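Local coordinates for choline binding protein A (Lactobacillus salivarius str. Ren, PDB 5GT1) that probably binds choline-bearing surfaces, may take part in adhesion to intestinal cells, and carries here a zinc-binding domain of the M23 peptidase family, at residues M53-D58 / S153-N157; D23-F29 / S70-H76; R96-F102 / G139-T144; G112-V116 / V127-D132. All blocks are in the same frame, centred on the assembly; numbering follows the deposited sequence.

Contact 1. Residues M53-D58 / S153-N157; sequences MNGFHD and SFNNN. With ZN (zinc ion), chain B.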
# COMPACT_ATOMS: atom_id res chain seq x y z
N MET A 53 12.31 -7.51 11.29
CA MET A 53 13.32 -6.69 11.99
C MET A 53 12.62 -5.68 12.87
O MET A 53 11.69 -4.98 12.43
CB MET A 53 14.21 -5.93 11.00
CG MET A 53 15.42 -6.69 10.47
SD MET A 53 16.40 -5.65 9.37
CE MET A 53 17.05 -4.42 10.51
N ASN A 54 13.07 -5.62 14.12
CA ASN A 54 12.47 -4.79 15.17
C ASN A 54 10.99 -5.09 15.42
O ASN A 54 10.31 -4.31 16.08
CB ASN A 54 12.65 -3.29 14.85
CG ASN A 54 14.09 -2.94 14.51
OD1 ASN A 54 14.34 -2.15 13.59
ND2 ASN A 54 15.03 -3.51 15.24
N GLY A 55 10.50 -6.21 14.89
CA GLY A 55 9.08 -6.57 15.00
C GLY A 55 8.11 -5.54 14.42
O GLY A 55 6.95 -5.46 14.84
N PHE A 56 8.59 -4.75 13.45
CA PHE A 56 7.82 -3.64 12.91
C PHE A 56 7.40 -3.91 11.47
O PHE A 56 8.23 -4.31 10.63
CB PHE A 56 8.63 -2.34 12.97
CG PHE A 56 7.91 -1.14 12.41
CD1 PHE A 56 6.83 -0.59 13.09
CD2 PHE A 56 8.32 -0.56 11.21
CE1 PHE A 56 6.16 0.52 12.57
CE2 PHE A 56 7.65 0.56 10.70
CZ PHE A 56 6.58 1.10 11.39
N HIS A 57 6.12 -3.68 11.19
CA HIS A 57 5.58 -3.81 9.84
C HIS A 57 5.20 -2.42 9.36
O HIS A 57 4.31 -1.78 9.94
CB HIS A 57 4.37 -4.73 9.86
CG HIS A 57 3.81 -5.05 8.49
ND1 HIS A 57 2.48 -5.19 8.26
CD2 HIS A 57 4.44 -5.22 7.24
CE1 HIS A 57 2.28 -5.46 6.95
NE2 HIS A 57 3.47 -5.47 6.33
N ASP A 58 5.86 -1.95 8.30
CA ASP A 58 5.71 -0.57 7.83
C ASP A 58 4.52 -0.35 6.88
O ASP A 58 4.46 0.66 6.18
CB ASP A 58 7.02 -0.05 7.18
CG ASP A 58 7.34 -0.72 5.83
OD1 ASP A 58 6.80 -1.82 5.52
OD2 ASP A 58 8.14 -0.14 5.07
N SER A 153 12.21 1.18 6.55
CA SER A 153 11.22 0.10 6.53
C SER A 153 11.02 -0.58 7.87
O SER A 153 9.93 -1.08 8.14
CB SER A 153 11.60 -0.96 5.49
OG SER A 153 11.54 -0.40 4.20
N PHE A 154 12.06 -0.63 8.70
CA PHE A 154 11.97 -1.35 9.98
C PHE A 154 12.05 -0.44 11.21
O PHE A 154 12.22 -0.90 12.35
CB PHE A 154 12.96 -2.53 10.00
CG PHE A 154 12.75 -3.47 8.84
CD1 PHE A 154 11.65 -4.34 8.82
CD2 PHE A 154 13.60 -3.44 7.74
CE1 PHE A 154 11.42 -5.19 7.74
CE2 PHE A 154 13.39 -4.29 6.66
CZ PHE A 154 12.29 -5.16 6.65
N ASN A 155 11.85 0.84 10.97
CA ASN A 155 11.98 1.83 12.01
C ASN A 155 10.65 2.46 12.33
O ASN A 155 10.06 3.16 11.50
CB ASN A 155 13.01 2.90 11.61
CG ASN A 155 14.42 2.34 11.49
OD1 ASN A 155 14.77 1.34 12.12
ND2 ASN A 155 15.25 2.99 10.67
N ASN A 156 10.18 2.20 13.54
CA ASN A 156 8.92 2.72 14.06
C ASN A 156 9.10 4.16 14.58
O ASN A 156 8.91 4.45 15.76
CB ASN A 156 8.44 1.76 15.16
CG ASN A 156 7.05 2.08 15.67
OD1 ASN A 156 6.25 2.75 15.01
ND2 ASN A 156 6.76 1.61 16.88
N ASN A 157 9.45 5.06 13.68
CA ASN A 157 9.83 6.41 14.07
C ASN A 157 8.89 7.49 13.53
O ASN A 157 9.24 8.67 13.51
CB ASN A 157 11.27 6.69 13.64
CG ASN A 157 11.44 6.70 12.14
OD1 ASN A 157 10.54 6.32 11.38
ND2 ASN A 157 12.60 7.16 11.68
ZN ZN B . 3.87 -6.20 4.37
O HOH W 1 8.46 -3.42 7.92
O HOH W 2 9.18 -1.05 2.90
O HOH W 3 6.15 -6.11 4.58
O HOH W 4 4.62 -8.51 5.03
O HOH W 5 4.51 -7.44 2.74
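A chi1 of 179° carries the Phe56 ring across to the loop 153-157, and Asn156, whose CG is turned away from its own N (chi1 -173°), lowers CB onto one face of that ring, 3.9 Å from the centroid. This CH-pi contact is extended by the Asn156 amide, nearly level with the ring at 21° between planes, while Ser153 O lies 3.5 Å from Phe56 CD2 near the ring plane. An alanine in place of Phe56 would probably open a gap beneath Asn156 and let its amide turn. Phe154 meets Met53 similarly: Met53 CB sits over the Phe154 face, 4.0 Å from the centroid, and SD approaches obliquely in a Met-aromatic contact. Water carries the polar link, one molecule accepting from Asp58 N and lying 2.8 Å from Ser153 O, another donating to both Asp58 OD2 and Ser153 OG, the latter bonded to Ile150 O. Between Phe56 and Asp58, His57 points the other way and binds zinc through NE2 at 2.1 Å, with Asp61 and His137 completing the protein ligands. The contact joins the start of strand 56-63 to the loop before strand 160-161, and Phe56 and Asn156 both touch Val45 of strand 44-45.

Contact 2. Residues D23-F29 / S70-H76; sequences DTWGWPF and SAVHAVH. With ACT (acetate ion), chain C.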
# COMPACT_ATOMS: atom_id res chain seq x y z
N ASP A 23 -10.57 14.74 -1.96
CA ASP A 23 -10.06 13.81 -0.93
C ASP A 23 -10.98 12.61 -0.66
O ASP A 23 -11.45 12.40 0.46
CB ASP A 23 -9.72 14.55 0.38
CG ASP A 23 -8.54 13.91 1.13
OD1 ASP A 23 -7.42 13.89 0.58
OD2 ASP A 23 -8.74 13.43 2.28
N THR A 24 -11.26 11.83 -1.71
CA THR A 24 -11.93 10.56 -1.50
C THR A 24 -10.89 9.48 -1.19
O THR A 24 -9.70 9.58 -1.54
CB THR A 24 -12.85 10.14 -2.65
OG1 THR A 24 -12.06 9.95 -3.84
CG2 THR A 24 -13.93 11.20 -2.90
N TRP A 25 -11.37 8.46 -0.49
CA TRP A 25 -10.56 7.33 -0.10
C TRP A 25 -11.33 6.08 -0.41
O TRP A 25 -12.56 6.13 -0.55
CB TRP A 25 -10.32 7.39 1.38
CG TRP A 25 -9.34 8.44 1.82
CD1 TRP A 25 -9.59 9.80 2.05
CD2 TRP A 25 -7.93 8.24 2.13
NE1 TRP A 25 -8.44 10.44 2.47
CE2 TRP A 25 -7.40 9.56 2.54
CE3 TRP A 25 -7.07 7.14 2.11
CZ2 TRP A 25 -6.07 9.73 2.90
CZ3 TRP A 25 -5.74 7.33 2.48
CH2 TRP A 25 -5.25 8.59 2.87
N GLY A 26 -10.64 4.95 -0.51
CA GLY A 26 -11.29 3.66 -0.78
C GLY A 26 -10.35 2.52 -0.42
O GLY A 26 -9.14 2.73 -0.26
N TRP A 27 -10.89 1.32 -0.27
CA TRP A 27 -10.07 0.13 -0.06
C TRP A 27 -9.54 -0.41 -1.39
O TRP A 27 -10.14 -0.16 -2.44
CB TRP A 27 -10.89 -0.94 0.66
CG TRP A 27 -11.29 -0.49 2.03
CD1 TRP A 27 -12.54 -0.01 2.44
CD2 TRP A 27 -10.44 -0.40 3.20
NE1 TRP A 27 -12.52 0.33 3.78
CE2 TRP A 27 -11.28 0.13 4.29
CE3 TRP A 27 -9.10 -0.70 3.46
CZ2 TRP A 27 -10.78 0.35 5.57
CZ3 TRP A 27 -8.61 -0.47 4.76
CH2 TRP A 27 -9.43 0.03 5.78
N PRO A 28 -8.42 -1.13 -1.35
CA PRO A 28 -7.86 -1.63 -2.62
C PRO A 28 -8.66 -2.77 -3.26
O PRO A 28 -8.55 -2.99 -4.47
CB PRO A 28 -6.44 -2.09 -2.23
CG PRO A 28 -6.52 -2.38 -0.78
CD PRO A 28 -7.54 -1.42 -0.21
N PHE A 29 -9.45 -3.49 -2.47
CA PHE A 29 -10.31 -4.57 -2.98
C PHE A 29 -11.71 -4.27 -2.45
O PHE A 29 -12.08 -4.72 -1.38
CB PHE A 29 -9.78 -5.95 -2.56
CG PHE A 29 -8.34 -6.18 -2.97
CD1 PHE A 29 -8.03 -6.61 -4.27
CD2 PHE A 29 -7.30 -5.93 -2.08
CE1 PHE A 29 -6.70 -6.79 -4.65
CE2 PHE A 29 -5.98 -6.11 -2.46
CZ PHE A 29 -5.68 -6.54 -3.75
N SER A 70 -8.81 -9.41 -7.96
CA SER A 70 -7.72 -9.38 -8.91
C SER A 70 -7.19 -7.96 -9.08
O SER A 70 -6.01 -7.70 -8.81
CB SER A 70 -8.17 -9.99 -10.25
OG SER A 70 -7.07 -10.05 -11.14
N ALA A 71 -8.05 -7.05 -9.52
CA ALA A 71 -7.65 -5.66 -9.73
C ALA A 71 -7.33 -4.99 -8.38
O ALA A 71 -8.10 -5.12 -7.41
CB ALA A 71 -8.74 -4.89 -10.45
N VAL A 72 -6.19 -4.31 -8.33
CA VAL A 72 -5.80 -3.50 -7.17
C VAL A 72 -6.26 -2.07 -7.43
O VAL A 72 -5.79 -1.43 -8.37
CB VAL A 72 -4.27 -3.52 -6.95
CG1 VAL A 72 -3.89 -2.56 -5.82
CG2 VAL A 72 -3.79 -4.94 -6.66
N HIS A 73 -7.19 -1.58 -6.61
CA HIS A 73 -7.79 -0.25 -6.79
C HIS A 73 -7.08 0.79 -5.97
O HIS A 73 -6.79 0.54 -4.79
CB HIS A 73 -9.27 -0.27 -6.39
CG HIS A 73 -10.15 -1.09 -7.33
ND1 HIS A 73 -10.25 -2.43 -7.24
CD2 HIS A 73 -10.94 -0.70 -8.40
CE1 HIS A 73 -11.09 -2.89 -8.21
NE2 HIS A 73 -11.51 -1.82 -8.92
N ALA A 74 -6.80 1.95 -6.56
CA ALA A 74 -6.09 3.01 -5.86
C ALA A 74 -6.91 3.44 -4.66
O ALA A 74 -8.15 3.60 -4.75
CB ALA A 74 -5.85 4.19 -6.79
N VAL A 75 -6.24 3.63 -3.53
CA VAL A 75 -6.92 3.96 -2.26
C VAL A 75 -7.17 5.47 -2.15
O VAL A 75 -7.92 5.91 -1.27
CB VAL A 75 -6.16 3.45 -1.01
CG1 VAL A 75 -5.95 1.93 -1.10
CG2 VAL A 75 -4.82 4.17 -0.81
N HIS A 76 -6.56 6.23 -3.06
CA HIS A 76 -6.58 7.69 -3.01
C HIS A 76 -6.05 8.22 -4.31
O HIS A 76 -5.24 7.56 -4.96
CB HIS A 76 -5.70 8.18 -1.86
CG HIS A 76 -5.86 9.66 -1.54
ND1 HIS A 76 -5.13 10.61 -2.15
CD2 HIS A 76 -6.69 10.31 -0.63
CE1 HIS A 76 -5.49 11.83 -1.68
NE2 HIS A 76 -6.44 11.65 -0.74
C ACT C . -11.30 -6.47 -8.07
O ACT C . -12.05 -5.57 -8.53
OXT ACT C . -11.16 -7.55 -8.68
CH3 ACT C . -10.49 -6.25 -6.84
O HOH W 6 -10.53 2.23 -3.82
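Pro28 O is gripped twice by one residue of the facing segment, His73. The backbone His73 N reaches Pro28 O at 2.9 Å, in the carbonyl plane and on a lone pair, whereas His73 ND1 comes from above that plane at 3.3 Å, with the oxygen lying at the edge of the imidazole. The second bond probably helps set the turn of the His73 ring. At the other end, His76 NE2 donates to Asp23 OD1 at 2.8 Å, a nearly straight His-carboxylate bond (168°) that meets the carboxylate from above its plane. The second oxygen, Asp23 OD2, accepts from Trp25 NE1, and one carboxylate therefore ties two rings together. Those rings form an edge-to-face pair, His76 CD2 standing over the Trp25 face, 3.3 Å from CE2. The two segments run in nearly opposite directions, the N-terminal loop 23-29 lying along strand 71-73 of the M23 domain and its continuation, with Gly26 N bonded to Val75 O between the two histidines. A leucine instead of Trp25 would probably deprive Asp23 OD2 of its indole donor and His76 of the face under its edge. Apolar contacts fill the rest: Pro28 CD rests on Val75 CG1, and Phe29 CZ meets Val72 CG2 at 3.8 Å, its ring also in cation-pi contact with Arg131. Trp25 additionally packs against Ile167 and Ile171 of helix 163-173.

Contact 3. Residues R96-F102 / G139-T144; sequences RSDEYTF and GITRET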
# COMPACT_ATOMS: atom_id res chain seq x y z
N ARG A 96 1.87 9.74 -5.61
CA ARG A 96 2.02 10.89 -4.71
C ARG A 96 0.82 11.80 -4.85
O ARG A 96 0.47 12.18 -5.95
CB ARG A 96 3.31 11.68 -5.03
CG ARG A 96 3.47 12.97 -4.24
CD ARG A 96 3.95 12.74 -2.81
NE ARG A 96 3.72 13.92 -1.96
CZ ARG A 96 3.90 13.96 -0.64
NH1 ARG A 96 4.31 12.89 0.03
NH2 ARG A 96 3.65 15.10 0.02
N SER A 97 0.18 12.11 -3.72
CA SER A 97 -0.88 13.11 -3.68
C SER A 97 -0.31 14.40 -3.05
O SER A 97 0.90 14.52 -2.90
CB SER A 97 -2.08 12.60 -2.89
OG SER A 97 -1.78 12.46 -1.51
N ASP A 98 -1.17 15.34 -2.68
CA ASP A 98 -0.67 16.59 -2.09
C ASP A 98 0.08 16.35 -0.78
O ASP A 98 1.12 16.96 -0.52
CB ASP A 98 -1.81 17.58 -1.87
CG ASP A 98 -2.08 18.42 -3.11
OD1 ASP A 98 -3.28 18.67 -3.42
OD2 ASP A 98 -1.10 18.83 -3.78
N GLU A 99 -0.44 15.42 0.02
CA GLU A 99 0.01 15.18 1.37
C GLU A 99 0.78 13.86 1.53
O GLU A 99 1.64 13.73 2.40
CB GLU A 99 -1.23 15.18 2.27
CG GLU A 99 -1.01 15.57 3.72
CD GLU A 99 -2.32 15.73 4.51
OE1 GLU A 99 -2.25 15.91 5.74
OE2 GLU A 99 -3.42 15.68 3.91
N TYR A 100 0.47 12.88 0.69
CA TYR A 100 0.94 11.51 0.95
C TYR A 100 1.64 10.82 -0.20
O TYR A 100 1.34 11.07 -1.37
CB TYR A 100 -0.24 10.62 1.39
CG TYR A 100 -0.94 11.05 2.66
CD1 TYR A 100 -0.34 10.88 3.91
CD2 TYR A 100 -2.24 11.59 2.61
CE1 TYR A 100 -1.01 11.26 5.07
CE2 TYR A 100 -2.91 11.96 3.77
CZ TYR A 100 -2.29 11.79 4.99
OH TYR A 100 -2.95 12.16 6.14
N THR A 101 2.57 9.94 0.16
CA THR A 101 3.14 8.99 -0.78
C THR A 101 2.57 7.61 -0.47
O THR A 101 2.66 7.12 0.67
CB THR A 101 4.67 8.94 -0.65
OG1 THR A 101 5.21 10.26 -0.84
CG2 THR A 101 5.27 7.98 -1.67
N PHE A 102 1.96 6.99 -1.48
CA PHE A 102 1.39 5.64 -1.38
C PHE A 102 2.30 4.67 -2.12
O PHE A 102 2.68 4.92 -3.26
CB PHE A 102 -0.01 5.63 -2.03
CG PHE A 102 -0.97 6.63 -1.43
CD1 PHE A 102 -1.85 6.25 -0.42
CD2 PHE A 102 -1.02 7.96 -1.90
CE1 PHE A 102 -2.74 7.17 0.13
CE2 PHE A 102 -1.89 8.88 -1.36
CZ PHE A 102 -2.75 8.49 -0.35
N GLY A 139 1.83 0.76 1.66
CA GLY A 139 2.53 1.64 2.60
C GLY A 139 2.13 3.08 2.34
O GLY A 139 1.94 3.48 1.18
N ILE A 140 2.01 3.86 3.41
CA ILE A 140 1.68 5.27 3.30
C ILE A 140 2.64 6.10 4.16
O ILE A 140 2.86 5.76 5.33
CB ILE A 140 0.21 5.57 3.69
CG1 ILE A 140 -0.76 4.73 2.82
CG2 ILE A 140 -0.09 7.06 3.49
CD1 ILE A 140 -2.23 4.89 3.20
N THR A 141 3.19 7.17 3.58
CA THR A 141 4.12 8.04 4.30
C THR A 141 3.91 9.47 3.86
O THR A 141 3.53 9.72 2.71
CB THR A 141 5.61 7.61 4.09
OG1 THR A 141 6.50 8.49 4.81
CG2 THR A 141 6.00 7.63 2.61
N ARG A 142 4.15 10.44 4.74
CA ARG A 142 4.18 11.84 4.26
C ARG A 142 5.50 12.17 3.56
O ARG A 142 5.57 13.14 2.78
CB ARG A 142 3.92 12.84 5.39
CG ARG A 142 2.48 12.84 5.86
CD ARG A 142 2.27 13.90 6.91
NE ARG A 142 1.16 13.51 7.78
CZ ARG A 142 -0.08 13.96 7.66
NH1 ARG A 142 -0.37 14.84 6.70
NH2 ARG A 142 -1.02 13.55 8.49
N GLU A 143 6.53 11.36 3.83
CA GLU A 143 7.86 11.56 3.23
C GLU A 143 7.77 11.58 1.71
O GLU A 143 7.07 10.77 1.09
CB GLU A 143 8.86 10.49 3.71
CG GLU A 143 10.26 10.56 3.10
CD GLU A 143 10.98 11.87 3.38
OE1 GLU A 143 11.24 12.15 4.58
OE2 GLU A 143 11.28 12.62 2.41
N THR A 144 8.51 12.52 1.13
CA THR A 144 8.44 12.82 -0.28
C THR A 144 9.52 12.01 -1.03
O THR A 144 9.33 11.61 -2.18
CB THR A 144 8.54 14.36 -0.43
OG1 THR A 144 7.43 14.85 -1.19
CG2 THR A 144 9.84 14.80 -1.01
O HOH W 7 3.52 15.78 2.91
O HOH W 8 6.83 10.95 -3.11
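Thr101 and Thr141 form an antiparallel hydrogen-bonded pair, Thr101 N reaching Thr141 O at 2.7 Å and Thr141 N returning to Thr101 O at 3.0 Å. Next to them Phe102 and Ile140 make the non-hydrogen-bonded pair, with Phe102 CD1 alongside Ile140 CG1 at 3.7 Å on the sheet face that helix 163-173 covers through Ile140. On the other face Thr101 OG1 donates to Glu143 O at 2.7 Å, as its place beside the backbone N (chi1 -56°) allows. This hydroxyl is in turn held by Arg96 NH1, in the guanidinium plane at 2.9 Å, and the same nitrogen donates to Arg142 O from above the carbonyl plane. Arg96 is itself sandwiched, Thr144 OG1 over one guanidinium face and Tyr100 N over the opposite one. Farther out, Arg142 lies beside Tyr100, with Tyr100 CE1 over its guanidinium, and forms a salt bridge to Glu99 whose modelled length is doubtfully short. Thr141 OG1 accepts from Glu143 N in an ST turn and also bonds Thr159 O. Arg96 thus closes the end of the strand pair 101-108 and 135-141, its positive charge likely polarising the Arg142 carbonyl and the Thr101 hydroxyl, and so favouring donation from Thr101 OG1 to Glu143 O.

Contact 4. Residues G112-V116 / V127-D132; sequences GNISV and VIGYRD. With EDO (1,2-ethanediol), chain D.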
# COMPACT_ATOMS: atom_id res chain seq x y z
N GLY A 112 4.53 -6.35 -16.05
CA GLY A 112 3.39 -6.48 -16.96
C GLY A 112 2.06 -6.53 -16.22
O GLY A 112 1.04 -6.24 -16.81
N ASN A 113 2.08 -6.89 -14.94
CA ASN A 113 0.86 -6.86 -14.11
C ASN A 113 0.47 -5.47 -13.64
O ASN A 113 -0.60 -5.29 -13.04
CB ASN A 113 0.95 -7.84 -12.93
CG ASN A 113 0.49 -9.23 -13.30
OD1 ASN A 113 -0.44 -9.78 -12.70
ND2 ASN A 113 1.12 -9.80 -14.30
N ILE A 114 1.31 -4.48 -13.91
CA ILE A 114 1.00 -3.10 -13.53
C ILE A 114 0.32 -2.40 -14.70
O ILE A 114 0.77 -2.49 -15.84
CB ILE A 114 2.26 -2.36 -13.03
CG1 ILE A 114 2.81 -3.08 -11.77
CG2 ILE A 114 1.95 -0.89 -12.78
CD1 ILE A 114 4.22 -2.73 -11.34
N SER A 115 -0.79 -1.70 -14.41
CA SER A 115 -1.64 -1.10 -15.43
C SER A 115 -1.35 0.37 -15.68
O SER A 115 -1.75 0.91 -16.72
CB SER A 115 -3.11 -1.23 -15.04
OG SER A 115 -3.47 -2.59 -14.90
N VAL A 116 -0.69 1.02 -14.72
CA VAL A 116 -0.46 2.46 -14.77
C VAL A 116 0.96 2.74 -15.27
O VAL A 116 1.78 1.84 -15.28
CB VAL A 116 -0.73 3.14 -13.40
CG1 VAL A 116 -2.22 3.04 -13.03
CG2 VAL A 116 0.13 2.52 -12.31
N VAL A 127 -7.56 1.33 -11.40
CA VAL A 127 -6.80 0.09 -11.22
C VAL A 127 -5.30 0.36 -11.34
O VAL A 127 -4.82 0.87 -12.37
CB VAL A 127 -7.26 -1.01 -12.21
CG1 VAL A 127 -6.39 -2.26 -12.08
CG2 VAL A 127 -8.73 -1.35 -11.95
N ILE A 128 -4.56 0.03 -10.28
CA ILE A 128 -3.09 0.14 -10.29
C ILE A 128 -2.48 -1.00 -11.11
O ILE A 128 -1.50 -0.81 -11.86
CB ILE A 128 -2.53 0.08 -8.84
CG1 ILE A 128 -3.09 1.25 -8.00
CG2 ILE A 128 -1.00 0.06 -8.84
CD1 ILE A 128 -2.74 2.63 -8.52
N GLY A 129 -3.06 -2.17 -10.95
CA GLY A 129 -2.59 -3.37 -11.61
C GLY A 129 -3.33 -4.56 -11.05
O GLY A 129 -4.34 -4.38 -10.33
N TYR A 130 -2.83 -5.76 -11.36
CA TYR A 130 -3.51 -7.01 -11.01
C TYR A 130 -2.63 -7.84 -10.09
O TYR A 130 -1.49 -8.13 -10.41
CB TYR A 130 -3.90 -7.78 -12.29
CG TYR A 130 -4.94 -7.01 -13.05
CD1 TYR A 130 -6.29 -7.26 -12.84
CD2 TYR A 130 -4.57 -5.95 -13.90
CE1 TYR A 130 -7.26 -6.51 -13.49
CE2 TYR A 130 -5.54 -5.20 -14.56
CZ TYR A 130 -6.88 -5.49 -14.35
OH TYR A 130 -7.84 -4.76 -14.98
N ARG A 131 -3.17 -8.19 -8.92
CA ARG A 131 -2.42 -8.99 -7.95
C ARG A 131 -2.42 -10.45 -8.41
O ARG A 131 -3.47 -11.05 -8.60
CB ARG A 131 -3.04 -8.90 -6.55
CG ARG A 131 -2.32 -9.73 -5.49
CD ARG A 131 -3.06 -9.72 -4.15
NE ARG A 131 -4.48 -10.11 -4.29
CZ ARG A 131 -5.41 -9.96 -3.35
NH1 ARG A 131 -5.12 -9.44 -2.15
NH2 ARG A 131 -6.66 -10.33 -3.60
N ASP A 132 -1.23 -11.01 -8.57
CA ASP A 132 -1.15 -12.43 -8.88
C ASP A 132 -0.24 -13.15 -7.88
O ASP A 132 0.17 -14.29 -8.13
CB ASP A 132 -0.67 -12.65 -10.32
CG ASP A 132 0.71 -12.09 -10.57
OD1 ASP A 132 1.32 -12.48 -11.60
OD2 ASP A 132 1.20 -11.26 -9.76
C1 EDO D . -2.37 -3.78 -18.45
O1 EDO D . -3.59 -3.52 -17.75
C2 EDO D . -1.44 -4.55 -17.53
O2 EDO D . -2.23 -5.44 -16.72
O HOH W 9 -6.57 -2.28 -15.93
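Ile114 and Gly129 come together in a single beta bridge, through which the loop after strand 101-108 lies against strand 127-130, one member of the two-stranded antiparallel sheet that this M23 domain forms with strand 71-73. Backbone hydrogen bonds flank the bridge. Tyr130 N donates to Asn113 O at 2.8 Å, and Ser115 N donates to Ile128 O, also at 2.8 Å; a weak bond from Val116 N shares the latter oxygen. The chains come so close at Gly129, with its CA 3.1 Å from Asn113 O, that a side chain there would clash with the facing backbone, which makes glycine the fitting residue.

Methyl-to-carbonyl contacts follow: Val116 CG1 rests on Val127 O, and Ile114 CG2 touches Ile128 O at 3.6 Å. The apolar pair across the segments, Val116 CG2 and Ile128 CG2, is loose at 4.4 Å. Ile114, Val116 and Ile128 all pack on Val93 of strand 92-96, so the bridged segments share one hydrophobic support in the larger sheet.

Side-chain polar contacts gather mainly around Ser115, although at the far end Asp132 OD1 is hydrogen-bonded to Ser109 OG. With OG set beside its own backbone N (chi1 -60°), the Ser115 hydroxyl reaches the edge of the Tyr130 ring near its plane, 3.3 Å from CE2. A water joins the same OG to Tyr130 OH, 2.9 Å from that phenol oxygen. A 1,2-ethanediol molecule, probably left from crystallisation, hydrogen-bonds through its O1 to Ser115 OG at 3.0 Å.

How the contacts relate
Contact 1 holds the zinc ligand His57, whereas contact 3 approaches the metal from the neighbouring strand 135-141: the nearest atom of its Gly139 lies about 8 Å from the zinc ion, and the nearest atoms of contacts 1 and 3 are about 4 Å apart. Contacts 2 and 3 touch, His76 CB lying 3.3 Å from Phe102 CZ, so segment 70-76 meets the main sheet there, and Trp25 CZ3 of the N-terminal segment joins it, 3.8 Å from Phe102 CE1. Contacts 2 and 4 share the small sheet: Val72 O and Ile128 N, 2.7 Å apart, probably form a hydrogen bond. Contacts 1 and 4 sit on opposite sides of the chain's centre, their centres about 27 Å apart.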